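Local coordinates for protein PfEMP1 variant 1 of strain MC (Plasmodium falciparum, PDB 5LGD) that probably binds a host cell-surface receptor, this chain being one helical domain of the DBL clan from a much larger, multidomain malaria parasite protein, at residues F10-V15 with E62-I66; E28-C32 with K43-K48; K67-Q73 with H82-L86. One frame throughout, in Å; residues are numbered along the deposited sequence.

Contact 1 of 3, residues F10-V15 with E62-I66; sequences FFWMWV and EWGKI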
loop_
_atom_site.group_PDB
_atom_site.type_symbol
_atom_site.label_atom_id
_atom_site.label_comp_id
_atom_site.label_asym_id
_atom_site.label_seq_id
_atom_site.Cartn_x
_atom_site.Cartn_y
_atom_site.Cartn_z
ATOM N N PHE B 10 -19.962 -8.840 20.550
ATOM C CA PHE B 10 -21.076 -8.398 21.372
ATOM C C PHE B 10 -22.004 -7.456 20.627
ATOM O O PHE B 10 -23.225 -7.636 20.667
ATOM C CB PHE B 10 -20.586 -7.768 22.687
ATOM C CG PHE B 10 -21.724 -7.319 23.563
ATOM C CD1 PHE B 10 -22.366 -8.213 24.404
ATOM C CD2 PHE B 10 -22.172 -6.001 23.530
ATOM C CE1 PHE B 10 -23.455 -7.808 25.175
ATOM C CE2 PHE B 10 -23.232 -5.587 24.336
ATOM C CZ PHE B 10 -23.890 -6.500 25.121
ATOM N N PHE B 11 -21.412 -6.440 19.972
ATOM C CA PHE B 11 -22.107 -5.421 19.183
ATOM C C PHE B 11 -23.160 -6.032 18.219
ATOM O O PHE B 11 -24.323 -5.624 18.228
ATOM C CB PHE B 11 -21.076 -4.546 18.414
ATOM C CG PHE B 11 -21.670 -3.429 17.588
ATOM C CD1 PHE B 11 -22.199 -3.680 16.322
ATOM C CD2 PHE B 11 -21.749 -2.137 18.094
ATOM C CE1 PHE B 11 -22.783 -2.651 15.576
ATOM C CE2 PHE B 11 -22.293 -1.095 17.328
ATOM C CZ PHE B 11 -22.838 -1.365 16.097
ATOM N N TRP B 12 -22.745 -7.008 17.408
ATOM C CA TRP B 12 -23.615 -7.619 16.412
ATOM C C TRP B 12 -24.636 -8.547 16.999
ATOM O O TRP B 12 -25.785 -8.522 16.563
ATOM C CB TRP B 12 -22.780 -8.282 15.319
ATOM C CG TRP B 12 -22.083 -7.221 14.536
ATOM C CD1 TRP B 12 -20.753 -6.914 14.565
ATOM C CD2 TRP B 12 -22.716 -6.203 13.753
ATOM N NE1 TRP B 12 -20.508 -5.818 13.775
ATOM C CE2 TRP B 12 -21.695 -5.375 13.245
ATOM C CE3 TRP B 12 -24.041 -5.968 13.355
ATOM C CZ2 TRP B 12 -21.959 -4.311 12.393
ATOM C CZ3 TRP B 12 -24.298 -4.904 12.524
ATOM C CH2 TRP B 12 -23.265 -4.091 12.050
ATOM N N MET B 13 -24.266 -9.262 18.053
ATOM C CA MET B 13 -25.169 -10.128 18.806
ATOM C C MET B 13 -26.324 -9.305 19.413
ATOM O O MET B 13 -27.465 -9.749 19.374
ATOM C CB MET B 13 -24.390 -10.818 19.938
ATOM C CG MET B 13 -25.150 -11.962 20.573
ATOM S SD MET B 13 -24.895 -12.051 22.355
ATOM C CE MET B 13 -25.482 -10.406 22.880
ATOM N N TRP B 14 -26.015 -8.149 20.009
ATOM C CA TRP B 14 -26.990 -7.275 20.659
ATOM C C TRP B 14 -27.963 -6.725 19.618
ATOM O O TRP B 14 -29.181 -6.786 19.827
ATOM C CB TRP B 14 -26.298 -6.150 21.446
ATOM C CG TRP B 14 -27.258 -5.270 22.183
ATOM C CD1 TRP B 14 -27.581 -5.342 23.508
ATOM C CD2 TRP B 14 -28.017 -4.175 21.642
ATOM N NE1 TRP B 14 -28.511 -4.376 23.820
ATOM C CE2 TRP B 14 -28.810 -3.659 22.687
ATOM C CE3 TRP B 14 -28.113 -3.585 20.369
ATOM C CZ2 TRP B 14 -29.702 -2.601 22.495
ATOM C CZ3 TRP B 14 -29.002 -2.534 20.185
ATOM C CH2 TRP B 14 -29.770 -2.046 21.244
ATOM N N VAL B 15 -27.422 -6.186 18.517
ATOM C CA VAL B 15 -28.158 -5.651 17.362
ATOM C C VAL B 15 -29.109 -6.740 16.814
ATOM O O VAL B 15 -30.310 -6.500 16.664
ATOM C CB VAL B 15 -27.181 -5.089 16.285
ATOM C CG1 VAL B 15 -27.879 -4.897 14.938
ATOM C CG2 VAL B 15 -26.557 -3.774 16.752
ATOM N N GLU B 62 -29.363 0.475 26.939
ATOM C CA GLU B 62 -28.287 -0.459 26.586
ATOM C C GLU B 62 -27.524 0.053 25.373
ATOM O O GLU B 62 -26.290 0.021 25.363
ATOM C CB GLU B 62 -28.836 -1.864 26.327
ATOM C CG GLU B 62 -29.022 -2.659 27.607
ATOM C CD GLU B 62 -29.824 -3.942 27.483
ATOM O OE1 GLU B 62 -29.761 -4.610 26.424
ATOM O OE2 GLU B 62 -30.519 -4.282 28.466
ATOM N N TRP B 63 -28.284 0.586 24.378
ATOM C CA TRP B 63 -27.763 1.130 23.123
ATOM C C TRP B 63 -26.874 2.329 23.339
ATOM O O TRP B 63 -25.855 2.431 22.660
ATOM C CB TRP B 63 -28.886 1.435 22.118
ATOM C CG TRP B 63 -28.409 1.903 20.773
ATOM C CD1 TRP B 63 -28.814 3.024 20.111
ATOM C CD2 TRP B 63 -27.494 1.228 19.897
ATOM N NE1 TRP B 63 -28.207 3.092 18.878
ATOM C CE2 TRP B 63 -27.393 2.001 18.719
ATOM C CE3 TRP B 63 -26.717 0.060 20.004
ATOM C CZ2 TRP B 63 -26.517 1.668 17.682
ATOM C CZ3 TRP B 63 -25.880 -0.288 18.955
ATOM C CH2 TRP B 63 -25.780 0.514 17.815
ATOM N N GLY B 64 -27.249 3.200 24.286
ATOM C CA GLY B 64 -26.482 4.383 24.668
ATOM C C GLY B 64 -25.090 4.001 25.140
ATOM O O GLY B 64 -24.091 4.615 24.728
ATOM N N LYS B 65 -25.020 2.959 25.999
ATOM C CA LYS B 65 -23.771 2.414 26.553
ATOM C C LYS B 65 -22.881 1.793 25.444
ATOM O O LYS B 65 -21.662 1.986 25.453
ATOM C CB LYS B 65 -24.074 1.391 27.674
ATOM C CG LYS B 65 -24.436 2.019 29.045
ATOM C CD LYS B 65 -25.362 1.082 29.824
ATOM C CE LYS B 65 -26.056 1.753 31.004
ATOM N NZ LYS B 65 -25.316 1.577 32.290
ATOM N N ILE B 66 -23.498 1.070 24.487
ATOM C CA ILE B 66 -22.803 0.444 23.355
ATOM C C ILE B 66 -22.234 1.529 22.440
ATOM O O ILE B 66 -21.066 1.427 22.058
ATOM C CB ILE B 66 -23.722 -0.576 22.647
ATOM C CG1 ILE B 66 -24.001 -1.742 23.605
ATOM C CG2 ILE B 66 -23.107 -1.079 21.350
ATOM C CD1 ILE B 66 -25.105 -2.694 23.236
#
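E62 reaches across to W14 and accepts the indole N-H: W14 NE1 lies 2.9 Å from E62 OE1, and the N-H...O angle of 159° is close to straight. The oxygen lies practically in the indole plane, at the ring edge, and offers its anti lone pair, the one away from OE2; the carboxylate itself is turned steeply against the ring. K59 forms a salt bridge to the same OE1, so one oxygen serves both a lysine and an indole.

W63 comes next, with CG anti to the backbone N (chi1 -176°). This places its six-membered ring beside that of W14, the planes nearly parallel but slid apart, so that the overlap is slight; the closest atoms are W14 CZ3 and W63 CE3, 3.5 Å apart. F11 meets the far end of the same indole at a slant, F11 CE2 lying 3.9 Å from W63 CH2, and the three aromatic side chains make a cluster.

I66 splits its two branches among three rings. Its CD1 sits over the face of the W14 five-membered ring, 3.5 Å from the centroid and almost on the ring normal, a CH-pi contact. The same methyl is 3.6 Å from F10 CE2, this time at the edge of the phenyl ring. The other branch, I66 CG2, packs against F11 CD2 at 3.7 Å.

Segments 10-15 and 62-66, on helices 7-29 and 45-70, run nearly antiparallel (158°), their axes 11.7 Å apart at closest approach; this is the aromatic core of a helical hairpin in the DBL-clan domain. Helix 144-162 closes over it through I145, which touches W14, V15 and W63, while D146 accepts a hydrogen bond from W63 NE1. Helix 82-90 adds L86 against F11 and L90 against W63.

Contact 2 of 3, residues E28-C32 with K43-K48; sequences EHGRC and KGCNKK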
loop_
_atom_site.group_PDB
_atom_site.type_symbol
_atom_site.label_atom_id
_atom_site.label_comp_id
_atom_site.label_asym_id
_atom_site.label_seq_id
_atom_site.Cartn_x
_atom_site.Cartn_y
_atom_site.Cartn_z
ATOM N N GLU B 28 -45.568 -12.980 19.395
ATOM C CA GLU B 28 -46.170 -13.386 20.669
ATOM C C GLU B 28 -47.389 -12.528 21.079
ATOM O O GLU B 28 -48.399 -13.089 21.509
ATOM C CB GLU B 28 -45.101 -13.432 21.789
ATOM C CG GLU B 28 -44.252 -14.694 21.734
ATOM C CD GLU B 28 -42.888 -14.613 22.390
ATOM O OE1 GLU B 28 -41.881 -14.890 21.702
ATOM O OE2 GLU B 28 -42.827 -14.304 23.601
ATOM N N HIS B 29 -47.290 -11.181 20.951
ATOM C CA HIS B 29 -48.349 -10.266 21.395
ATOM C C HIS B 29 -48.820 -9.292 20.314
ATOM O O HIS B 29 -49.121 -8.122 20.608
ATOM C CB HIS B 29 -47.931 -9.533 22.677
ATOM C CG HIS B 29 -47.197 -10.414 23.630
ATOM N ND1 HIS B 29 -47.858 -11.324 24.423
ATOM C CD2 HIS B 29 -45.866 -10.535 23.842
ATOM C CE1 HIS B 29 -46.917 -11.957 25.106
ATOM N NE2 HIS B 29 -45.703 -11.516 24.790
ATOM N N GLY B 30 -48.995 -9.824 19.101
ATOM C CA GLY B 30 -49.490 -9.063 17.961
ATOM C C GLY B 30 -50.954 -8.674 18.073
ATOM O O GLY B 30 -51.378 -7.720 17.419
ATOM N N ARG B 31 -51.740 -9.380 18.917
ATOM C CA ARG B 31 -53.145 -8.998 19.151
ATOM C C ARG B 31 -53.159 -7.588 19.828
ATOM O O ARG B 31 -54.100 -6.827 19.625
ATOM C CB ARG B 31 -53.919 -10.076 19.964
ATOM C CG ARG B 31 -53.700 -10.040 21.484
ATOM C CD ARG B 31 -54.023 -11.347 22.204
ATOM N NE ARG B 31 -54.192 -11.157 23.655
ATOM C CZ ARG B 31 -53.211 -11.182 24.558
ATOM N NH1 ARG B 31 -51.953 -11.388 24.179
ATOM N NH2 ARG B 31 -53.481 -11.002 25.845
ATOM N N CYS B 32 -52.063 -7.246 20.549
ATOM C CA CYS B 32 -51.829 -5.982 21.268
ATOM C C CYS B 32 -51.026 -5.000 20.439
ATOM O O CYS B 32 -51.455 -3.848 20.290
ATOM C CB CYS B 32 -51.141 -6.241 22.609
ATOM S SG CYS B 32 -51.916 -7.541 23.595
ATOM N N LYS B 43 -58.686 -7.178 25.702
ATOM C CA LYS B 43 -58.533 -7.558 27.103
ATOM C C LYS B 43 -57.114 -8.134 27.319
ATOM O O LYS B 43 -56.616 -8.893 26.473
ATOM C CB LYS B 43 -59.623 -8.596 27.472
ATOM C CG LYS B 43 -60.145 -8.504 28.898
ATOM C CD LYS B 43 -61.416 -9.321 29.102
ATOM C CE LYS B 43 -61.186 -10.512 29.996
ATOM N NZ LYS B 43 -62.437 -11.283 30.212
ATOM N N GLY B 44 -56.471 -7.693 28.403
ATOM C CA GLY B 44 -55.138 -8.131 28.809
ATOM C C GLY B 44 -53.981 -7.545 28.036
ATOM O O GLY B 44 -52.827 -7.890 28.293
ATOM N N CYS B 45 -54.269 -6.657 27.090
ATOM C CA CYS B 45 -53.237 -6.043 26.269
ATOM C C CYS B 45 -52.508 -4.927 26.939
ATOM O O CYS B 45 -51.334 -4.750 26.633
ATOM C CB CYS B 45 -53.797 -5.600 24.928
ATOM S SG CYS B 45 -53.851 -6.910 23.698
ATOM N N ASN B 46 -53.178 -4.160 27.836
ATOM C CA ASN B 46 -52.547 -3.051 28.554
ATOM C C ASN B 46 -51.211 -3.459 29.173
ATOM O O ASN B 46 -50.197 -2.792 28.921
ATOM C CB ASN B 46 -53.471 -2.466 29.610
ATOM C CG ASN B 46 -52.723 -1.611 30.587
ATOM O OD1 ASN B 46 -52.424 -0.437 30.309
ATOM N ND2 ASN B 46 -52.310 -2.220 31.710
ATOM N N LYS B 47 -51.228 -4.556 29.981
ATOM C CA LYS B 47 -50.080 -5.166 30.671
ATOM C C LYS B 47 -48.932 -5.351 29.677
ATOM O O LYS B 47 -47.824 -4.878 29.930
ATOM C CB LYS B 47 -50.498 -6.525 31.288
ATOM C CG LYS B 47 -49.418 -7.212 32.121
ATOM C CD LYS B 47 -49.835 -8.611 32.562
ATOM C CE LYS B 47 -48.909 -9.684 32.034
ATOM N NZ LYS B 47 -49.289 -11.033 32.536
ATOM N N LYS B 48 -49.235 -5.976 28.508
ATOM C CA LYS B 48 -48.281 -6.222 27.436
ATOM C C LYS B 48 -47.752 -4.938 26.787
ATOM O O LYS B 48 -46.573 -4.910 26.453
ATOM C CB LYS B 48 -48.864 -7.204 26.398
ATOM C CG LYS B 48 -48.327 -8.616 26.573
ATOM C CD LYS B 48 -49.195 -9.475 27.462
ATOM C CE LYS B 48 -48.387 -10.622 28.021
ATOM N NZ LYS B 48 -49.245 -11.782 28.388
#
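C32 and C45 are joined by a disulfide, 2.0 Å between C32 SG and C45 SG, with a chi3 of -77°, the left-handed sense. Two other side chains of segment 28-32 are laid out around this link, each presenting a flat group to its surroundings.

R31 runs extended from CG to NE and brings its guanidinium over the disulfide, so that both sulfurs lie on one face of the group, set toward its rim. Lower down the same chain, R31 CG rests 3.8 Å from C45 SG. The far nitrogen, NH2, comes near the backbone carbonyls of K43 and G44, 3.8 Å from K43 O, which is proximity and not a hydrogen bond.

H29 is the second flat group. K48 crosses it at about a right angle and puts CG over one ring face, 3.7 Å from the centroid and 23° off the normal, a CH-pi contact. The bend at chi2 (92°) carries the lysine stem across the ring, with CG and CE both touching it; K48 CE lies 3.5 Å from H29 CE1. On the opposite face of the ring lies CB of E28, and the imidazole is thus sandwiched between two aliphatic groups.

H29 NE2 makes a weak hydrogen bond to a bound Tris molecule, probably from the crystallisation liquor, which E28 OE2 also binds.

Chemically, this is a disulfide-closed loop between two helices: a covalent bond ties the chain at C32, near the end of helix 7-29, to the start of helix 45-70, and the rest of the contact is dispersion and aliphatic cover. The ammonium of K48 lies 5.0 Å from R31 NH2 and close to H29 ND1, with no bond to either; such neighbours would tend to disfavour a protonated imidazole.

Contact 3 of 3, residues K67-Q73 with H82-L86; sequences KDHFRKQ and HDDFL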
loop_
_atom_site.group_PDB
_atom_site.type_symbol
_atom_site.label_atom_id
_atom_site.label_comp_id
_atom_site.label_asym_id
_atom_site.label_seq_id
_atom_site.Cartn_x
_atom_site.Cartn_y
_atom_site.Cartn_z
ATOM N N LYS B 67 -23.023 2.597 22.142
ATOM C CA LYS B 67 -22.558 3.709 21.290
ATOM C C LYS B 67 -21.386 4.418 21.918
ATOM O O LYS B 67 -20.473 4.840 21.208
ATOM C CB LYS B 67 -23.675 4.718 20.991
ATOM C CG LYS B 67 -24.734 4.195 20.007
ATOM C CD LYS B 67 -25.654 5.332 19.560
ATOM C CE LYS B 67 -26.669 5.744 20.612
ATOM N NZ LYS B 67 -27.422 6.957 20.207
ATOM N N ASP B 68 -21.409 4.537 23.257
ATOM C CA ASP B 68 -20.367 5.175 24.059
ATOM C C ASP B 68 -19.033 4.453 23.954
ATOM O O ASP B 68 -18.014 5.122 23.795
ATOM C CB ASP B 68 -20.827 5.356 25.516
ATOM C CG ASP B 68 -21.688 6.592 25.719
ATOM O OD1 ASP B 68 -21.374 7.649 25.105
ATOM O OD2 ASP B 68 -22.640 6.526 26.532
ATOM N N HIS B 69 -19.030 3.106 23.948
ATOM C CA HIS B 69 -17.775 2.357 23.787
ATOM C C HIS B 69 -17.275 2.441 22.339
ATOM O O HIS B 69 -16.064 2.473 22.119
ATOM C CB HIS B 69 -17.914 0.877 24.226
ATOM C CG HIS B 69 -16.580 0.226 24.449
ATOM N ND1 HIS B 69 -16.083 -0.713 23.575
ATOM C CD2 HIS B 69 -15.640 0.481 25.387
ATOM C CE1 HIS B 69 -14.882 -1.031 24.017
ATOM N NE2 HIS B 69 -14.568 -0.337 25.104
ATOM N N PHE B 70 -18.206 2.521 21.359
ATOM C CA PHE B 70 -17.875 2.639 19.929
ATOM C C PHE B 70 -17.095 3.920 19.647
ATOM O O PHE B 70 -16.204 3.937 18.803
ATOM C CB PHE B 70 -19.157 2.624 19.078
ATOM C CG PHE B 70 -18.942 2.314 17.621
ATOM C CD1 PHE B 70 -18.685 3.327 16.709
ATOM C CD2 PHE B 70 -19.011 1.013 17.155
ATOM C CE1 PHE B 70 -18.498 3.043 15.366
ATOM C CE2 PHE B 70 -18.800 0.729 15.815
ATOM C CZ PHE B 70 -18.561 1.749 14.926
ATOM N N ARG B 71 -17.480 4.994 20.313
ATOM C CA ARG B 71 -16.869 6.311 20.195
ATOM C C ARG B 71 -15.482 6.354 20.853
ATOM O O ARG B 71 -14.752 7.326 20.671
ATOM C CB ARG B 71 -17.799 7.388 20.776
ATOM C CG ARG B 71 -19.030 7.590 19.911
ATOM C CD ARG B 71 -19.831 8.793 20.373
ATOM N NE ARG B 71 -21.090 8.862 19.634
ATOM C CZ ARG B 71 -22.290 8.658 20.161
ATOM N NH1 ARG B 71 -23.375 8.722 19.400
ATOM N NH2 ARG B 71 -22.422 8.437 21.463
ATOM N N LYS B 72 -15.117 5.296 21.614
ATOM C CA LYS B 72 -13.813 5.227 22.269
ATOM C C LYS B 72 -12.764 4.496 21.417
ATOM O O LYS B 72 -11.596 4.480 21.823
ATOM C CB LYS B 72 -13.924 4.655 23.693
ATOM C CG LYS B 72 -14.475 5.692 24.657
ATOM C CD LYS B 72 -15.267 5.115 25.818
ATOM C CE LYS B 72 -16.096 6.212 26.453
ATOM N NZ LYS B 72 -16.726 5.790 27.731
ATOM N N GLN B 73 -13.149 3.962 20.199
ATOM C CA GLN B 73 -12.195 3.269 19.312
ATOM C C GLN B 73 -11.053 4.179 18.829
ATOM O O GLN B 73 -11.280 5.325 18.419
ATOM C CB GLN B 73 -12.871 2.587 18.142
ATOM C CG GLN B 73 -13.937 1.560 18.514
ATOM C CD GLN B 73 -14.639 1.147 17.252
ATOM O OE1 GLN B 73 -14.205 0.235 16.540
ATOM N NE2 GLN B 73 -15.703 1.852 16.921
ATOM N N HIS B 82 -16.510 8.956 14.471
ATOM C CA HIS B 82 -17.066 7.708 15.012
ATOM C C HIS B 82 -18.568 7.599 14.735
ATOM O O HIS B 82 -19.112 6.497 14.736
ATOM C CB HIS B 82 -16.857 7.702 16.530
ATOM C CG HIS B 82 -15.451 7.451 16.948
ATOM N ND1 HIS B 82 -14.581 8.493 17.235
ATOM C CD2 HIS B 82 -14.814 6.279 17.167
ATOM C CE1 HIS B 82 -13.444 7.923 17.592
ATOM N NE2 HIS B 82 -13.546 6.595 17.600
ATOM N N ASP B 83 -19.246 8.745 14.550
ATOM C CA ASP B 83 -20.682 8.788 14.296
ATOM C C ASP B 83 -20.985 8.508 12.836
ATOM O O ASP B 83 -21.920 7.772 12.555
ATOM C CB ASP B 83 -21.291 10.109 14.794
ATOM C CG ASP B 83 -21.576 10.057 16.285
ATOM O OD1 ASP B 83 -20.624 10.260 17.084
ATOM O OD2 ASP B 83 -22.736 9.748 16.661
ATOM N N ASP B 84 -20.190 9.067 11.900
ATOM C CA ASP B 84 -20.347 8.758 10.461
ATOM C C ASP B 84 -20.012 7.284 10.269
ATOM O O ASP B 84 -20.559 6.624 9.384
ATOM C CB ASP B 84 -19.362 9.565 9.590
ATOM C CG ASP B 84 -19.425 11.064 9.764
ATOM O OD1 ASP B 84 -20.544 11.592 9.976
ATOM O OD2 ASP B 84 -18.363 11.717 9.639
ATOM N N PHE B 85 -19.098 6.788 11.107
ATOM C CA PHE B 85 -18.648 5.415 11.092
ATOM C C PHE B 85 -19.808 4.501 11.477
ATOM O O PHE B 85 -20.172 3.638 10.684
ATOM C CB PHE B 85 -17.401 5.264 11.997
ATOM C CG PHE B 85 -16.701 3.926 12.074
ATOM C CD1 PHE B 85 -17.018 2.892 11.183
ATOM C CD2 PHE B 85 -15.740 3.686 13.046
ATOM C CE1 PHE B 85 -16.368 1.671 11.256
ATOM C CE2 PHE B 85 -15.103 2.447 13.123
ATOM C CZ PHE B 85 -15.422 1.458 12.232
ATOM N N LEU B 86 -20.431 4.759 12.636
ATOM C CA LEU B 86 -21.591 4.054 13.183
ATOM C C LEU B 86 -22.777 4.067 12.202
ATOM O O LEU B 86 -23.436 3.046 12.014
ATOM C CB LEU B 86 -22.032 4.781 14.476
ATOM C CG LEU B 86 -22.058 4.002 15.805
ATOM C CD1 LEU B 86 -22.936 4.686 16.787
ATOM C CD2 LEU B 86 -22.559 2.569 15.633
#
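The imidazole of H82 lies flat above a carbonyl oxygen: R71 O sits 3.3 Å from the H82 ring plane, over its centre, without a hydrogen bond. The ring's own bond goes to the last residue of the type I turn F70-Q73, where H82 NE2 donates to Q73 O at 2.7 Å, the oxygen in the ring plane and the nitrogen on a carbonyl lone pair. R71 CA packs over the same ring.

R71 holds D83 side-on. Its NE lies 2.9 Å from D83 OD1 and its NH1 3.0 Å from D83 OD2, with guanidinium and carboxylate nearly coplanar; the second bond uses the syn lone pair.

F70 fills the inside. L86 CG covers one face, 3.6 Å from F70 CD1, while the amide nitrogen of Q73 lies over the other, held there by its bond to F70 O. The F70 edge points into the face of F85, an edge-to-face pair with centroids 5.0 Å apart. At this turn between two helices F70, Q73 and F85 also meet aromatic side chains of another protein chain, and Q73 OE1 bonds to a polar one, consistent with the receptor binding inferred for the family.

As donor to Q73 O, H82 NE2 carries a hydrogen. D68, at long range, joins R71 and D83 in a charge network; D142 close to D83 would raise the acid's cost of ionisation, which R71 probably offsets.

From the N terminus, helix 7-29 supplies the first side of contact 1 and then, at its far end, of contact 2. The chain turns through a loop without helix or strand, which contact 2 closes, and returns as helix 45-70 to close contact 1; contact 2 is nested inside the larger loop, the two centres about 27 Å apart on opposite sides of the chain's centre. Contact 3 follows in series, closing the short loop from helix 45-70 into helix 82-90. It abuts contact 1, where F11 packs against F70 and L86. Helix 45-70 serves all three: it pairs with helix 7-29 at both ends of the hairpin, and only its C-terminal end is tied to helix 82-90.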